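Local structure of TipC2 (Streptococcus intermedius B196, 6DHX) at residues H48-Y53 / Y60-Y65. The protein is probably an immunity protein that protects its bacterial producer from an antibacterial toxin exported by the type VII secretion system. Numbering follows the deposited sequence.
Sequences HSYQEY and YPSILY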
ATOM      1  N   HIS A  48       3.659 -11.468   7.702  1.00 21.00           N
ATOM      2  CA  HIS A  48       2.743 -11.786   8.794  1.00 21.63           C
ATOM      3  C   HIS A  48       1.569 -12.581   8.238  1.00 22.69           C
ATOM      4  O   HIS A  48       1.254 -12.527   7.052  1.00 21.80           O
ATOM      5  CB  HIS A  48       2.230 -10.515   9.469  1.00 26.51           C
ATOM      6  CG  HIS A  48       3.281  -9.789  10.235  1.00 30.78           C
ATOM      7  ND1 HIS A  48       3.486  -9.994  11.575  1.00 33.96           N
ATOM      8  CD2 HIS A  48       4.218  -8.891   9.842  1.00 30.40           C
ATOM      9  CE1 HIS A  48       4.493  -9.246  11.989  1.00 38.24           C
ATOM     10  NE2 HIS A  48       4.953  -8.560  10.957  1.00 33.44           N
ATOM     11  N   SER A  49       0.895 -13.302   9.114  1.00 22.35           N
ATOM     12  CA  SER A  49      -0.310 -14.041   8.759  1.00 22.92           C
ATOM     13  C   SER A  49      -1.384 -13.656   9.758  1.00 27.44           C
ATOM     14  O   SER A  49      -1.229 -13.926  10.952  1.00 34.27           O
ATOM     15  CB  SER A  49      -0.060 -15.559   8.850  1.00 24.71           C
ATOM     16  OG  SER A  49       0.911 -15.986   7.884  1.00 27.73           O
ATOM     17  N   TYR A  50      -2.490 -13.088   9.282  1.00 25.50           N
ATOM     18  CA  TYR A  50      -3.582 -12.667  10.159  1.00 27.79           C
ATOM     19  C   TYR A  50      -4.881 -13.394   9.823  1.00 28.82           C
ATOM     20  O   TYR A  50      -5.168 -13.691   8.655  1.00 27.92           O
ATOM     21  CB  TYR A  50      -3.781 -11.156  10.021  1.00 30.12           C
ATOM     22  CG  TYR A  50      -2.579 -10.348  10.436  1.00 32.08           C
ATOM     23  CD1 TYR A  50      -2.000 -10.550  11.689  1.00 40.36           C
ATOM     24  CD2 TYR A  50      -2.058  -9.348   9.617  1.00 28.64           C
ATOM     25  CE1 TYR A  50      -0.929  -9.811  12.119  1.00 37.34           C
ATOM     26  CE2 TYR A  50      -0.950  -8.598  10.044  1.00 33.98           C
ATOM     27  CZ  TYR A  50      -0.421  -8.825  11.306  1.00 36.37           C
ATOM     28  OH  TYR A  50       0.654  -8.112  11.758  1.00 40.88           O
ATOM     29  N   GLN A  51      -5.695 -13.660  10.852  1.00 31.08           N
ATOM     30  CA  GLN A  51      -6.912 -14.428  10.658  1.00 32.42           C
ATOM     31  C   GLN A  51      -7.855 -13.755   9.656  1.00 38.11           C
ATOM     32  O   GLN A  51      -8.127 -12.553   9.754  1.00 35.43           O
ATOM     33  CB  GLN A  51      -7.625 -14.590  12.000  1.00 35.31           C
ATOM     34  CG  GLN A  51      -8.929 -15.315  11.874  1.00 40.81           C
ATOM     35  CD  GLN A  51      -8.734 -16.819  11.703  1.00 55.53           C
ATOM     36  OE1 GLN A  51      -9.042 -17.378  10.645  1.00 63.07           O
ATOM     37  NE2 GLN A  51      -8.240 -17.477  12.744  1.00 55.20           N
ATOM     38  N   GLU A  52      -8.384 -14.534   8.704  1.00 33.92           N
ATOM     39  CA  GLU A  52      -9.375 -13.998   7.772  1.00 35.63           C
ATOM     40  C   GLU A  52     -10.698 -13.797   8.484  1.00 41.58           C
ATOM     41  O   GLU A  52     -11.196 -14.700   9.166  1.00 42.06           O
ATOM     42  CB  GLU A  52      -9.607 -14.928   6.576  1.00 32.82           C
ATOM     43  CG  GLU A  52      -8.378 -15.085   5.658  1.00 31.05           C
ATOM     44  CD  GLU A  52      -8.410 -14.096   4.479  1.00 31.38           C
ATOM     45  OE1 GLU A  52      -9.249 -13.159   4.467  1.00 38.70           O
ATOM     46  OE2 GLU A  52      -7.571 -14.312   3.569  1.00 34.72           O
ATOM     47  N   TYR A  53     -11.301 -12.634   8.276  1.00 41.87           N
ATOM     48  CA  TYR A  53     -12.622 -12.392   8.861  1.00 54.46           C
ATOM     49  C   TYR A  53     -13.689 -13.366   8.348  1.00 55.87           C
ATOM     50  O   TYR A  53     -14.599 -13.740   9.099  1.00 59.67           O
ATOM     51  CB  TYR A  53     -13.046 -10.954   8.590  1.00 63.19           C
ATOM     52  CG  TYR A  53     -14.461 -10.674   9.018  1.00 76.88           C
ATOM     53  CD1 TYR A  53     -14.783 -10.500  10.365  1.00 83.28           C
ATOM     54  CD2 TYR A  53     -15.483 -10.589   8.078  1.00 83.07           C
ATOM     55  CE1 TYR A  53     -16.094 -10.247  10.762  1.00 86.70           C
ATOM     56  CE2 TYR A  53     -16.790 -10.339   8.464  1.00 88.72           C
ATOM     57  CZ  TYR A  53     -17.090 -10.169   9.803  1.00 91.76           C
ATOM     58  OH  TYR A  53     -18.394  -9.919  10.174  1.00100.61           O
ATOM     59  N   TYR A  60      -4.671 -14.433   6.096  1.00 21.09           N
ATOM     60  CA  TYR A  60      -4.179 -13.702   4.915  1.00 21.64           C
ATOM     61  C   TYR A  60      -2.796 -13.160   5.173  1.00 21.98           C
ATOM     62  O   TYR A  60      -2.427 -12.955   6.325  1.00 21.99           O
ATOM     63  CB  TYR A  60      -5.111 -12.532   4.565  1.00 22.36           C
ATOM     64  CG  TYR A  60      -5.185 -11.439   5.616  1.00 27.30           C
ATOM     65  CD1 TYR A  60      -4.316 -10.343   5.583  1.00 25.97           C
ATOM     66  CD2 TYR A  60      -6.191 -11.451   6.592  1.00 29.48           C
ATOM     67  CE1 TYR A  60      -4.427  -9.319   6.501  1.00 28.33           C
ATOM     68  CE2 TYR A  60      -6.295 -10.411   7.530  1.00 29.60           C
ATOM     69  CZ  TYR A  60      -5.404  -9.357   7.459  1.00 31.99           C
ATOM     70  OH  TYR A  60      -5.462  -8.294   8.335  1.00 33.57           O
ATOM     71  N   PRO A  61      -1.990 -13.011   4.120  1.00 20.59           N
ATOM     72  CA  PRO A  61      -0.632 -12.477   4.285  1.00 18.65           C
ATOM     73  C   PRO A  61      -0.654 -10.949   4.315  1.00 18.20           C
ATOM     74  O   PRO A  61      -1.449 -10.283   3.635  1.00 21.73           O
ATOM     75  CB  PRO A  61       0.103 -12.985   3.029  1.00 21.25           C
ATOM     76  CG  PRO A  61      -0.963 -13.027   1.979  1.00 20.16           C
ATOM     77  CD  PRO A  61      -2.309 -13.273   2.693  1.00 21.74           C
ATOM     78  N   SER A  62       0.222 -10.417   5.154  1.00 20.44           N
ATOM     79  CA  SER A  62       0.417  -8.983   5.315  1.00 21.22           C
ATOM     80  C   SER A  62       1.910  -8.749   5.434  1.00 23.74           C
ATOM     81  O   SER A  62       2.591  -9.499   6.143  1.00 24.48           O
ATOM     82  CB  SER A  62      -0.347  -8.506   6.570  1.00 26.93           C
ATOM     83  OG  SER A  62      -0.156  -7.135   6.833  1.00 27.24           O
ATOM     84  N   ILE A  63       2.414  -7.747   4.709  1.00 18.54           N
ATOM     85  CA  ILE A  63       3.840  -7.452   4.617  1.00 19.25           C
ATOM     86  C   ILE A  63       4.075  -6.158   5.381  1.00 21.87           C
ATOM     87  O   ILE A  63       3.335  -5.181   5.186  1.00 23.29           O
ATOM     88  CB  ILE A  63       4.276  -7.286   3.146  1.00 22.15           C
ATOM     89  CG1 ILE A  63       3.795  -8.476   2.269  1.00 23.32           C
ATOM     90  CG2 ILE A  63       5.778  -7.024   3.053  1.00 23.43           C
ATOM     91  CD1 ILE A  63       4.240  -9.900   2.788  1.00 21.67           C
ATOM     92  N   LEU A  64       5.079  -6.144   6.240  1.00 20.25           N
ATOM     93  CA  LEU A  64       5.364  -4.962   7.056  1.00 22.40           C
ATOM     94  C   LEU A  64       6.843  -4.631   6.909  1.00 27.12           C
ATOM     95  O   LEU A  64       7.702  -5.495   7.175  1.00 29.00           O
ATOM     96  CB  LEU A  64       5.057  -5.245   8.560  1.00 21.88           C
ATOM     97  CG  LEU A  64       5.252  -4.064   9.502  1.00 29.82           C
ATOM     98  CD1 LEU A  64       4.155  -2.994   9.137  1.00 27.69           C
ATOM     99  CD2 LEU A  64       5.106  -4.435  10.984  1.00 32.38           C
ATOM    100  N   TYR A  65       7.154  -3.393   6.517  1.00 23.21           N
ATOM    101  CA  TYR A  65       8.566  -3.029   6.424  1.00 22.83           C
ATOM    102  C   TYR A  65       9.190  -2.955   7.810  1.00 25.51           C
ATOM    103  O   TYR A  65       8.609  -2.395   8.744  1.00 26.06           O
ATOM    104  CB  TYR A  65       8.747  -1.685   5.690  1.00 25.97           C
ATOM    105  CG  TYR A  65       8.832  -1.924   4.211  1.00 22.94           C
ATOM    106  CD1 TYR A  65       7.687  -2.260   3.480  1.00 22.66           C
ATOM    107  CD2 TYR A  65      10.057  -1.889   3.549  1.00 25.37           C
ATOM    108  CE1 TYR A  65       7.747  -2.555   2.093  1.00 21.66           C
ATOM    109  CE2 TYR A  65      10.149  -2.186   2.179  1.00 24.97           C
ATOM    110  CZ  TYR A  65       8.992  -2.513   1.466  1.00 21.07           C
ATOM    111  OH  TYR A  65       9.061  -2.789   0.126  1.00 23.32           O
TER
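Y50 lies across Y60 on one face of a beta hairpin, where strands 45-51 and 59-65 pair antiparallel. The edge of the Y50 ring turns toward the face of the Y60 ring. The pair is an offset edge-to-face stack, with ring centroids 5.8 Å apart. The two planes meet at 62°. The beta carbon of Y50 also sits over that face in a CH-pi contact. Y50 CB comes 3.5 Å from Y60 CZ, near the rim of the ring. The chi1 of 65° sets Y60 CG between its backbone N and carbonyl carbon, which lays a ring face against Y50 CB. The carbonyl O of Q51 meets the edge of the same ring.

Further along this face, Y50 CE2 touches S62 CB at 3.5 Å. S62 OG, anti to its backbone N, is hydrogen-bonded to D80 OD1 on strand 74-82. H48 follows, with CD2 4.0 Å from L64 CB. H48 NE2 is hydrogen-bonded to E46 OE1 on the same strand.

Two pairs of backbone bonds join the strands. Y50 and Y60 form one hydrogen-bonded pair, with Y60 N 2.7 Å from Y50 O. H48 and S62 form the other, with H48 N 2.7 Å from S62 O. Between them, S49 and P61 make a non-hydrogen-bonded pair on the other face. P61 has no N-H to give, and its side chain packs on Y33, F81 and F83. On its other edge strand 59-65 pairs with 74-82, where P61 and F81 share a backbone hydrogen bond.

Beyond Q51, the E52 side chain bends so that its end comes back to Y60. Its carboxylate plane stands 66° from the ring, and E52 OE2 rests 3.2 Å from Y60 CB.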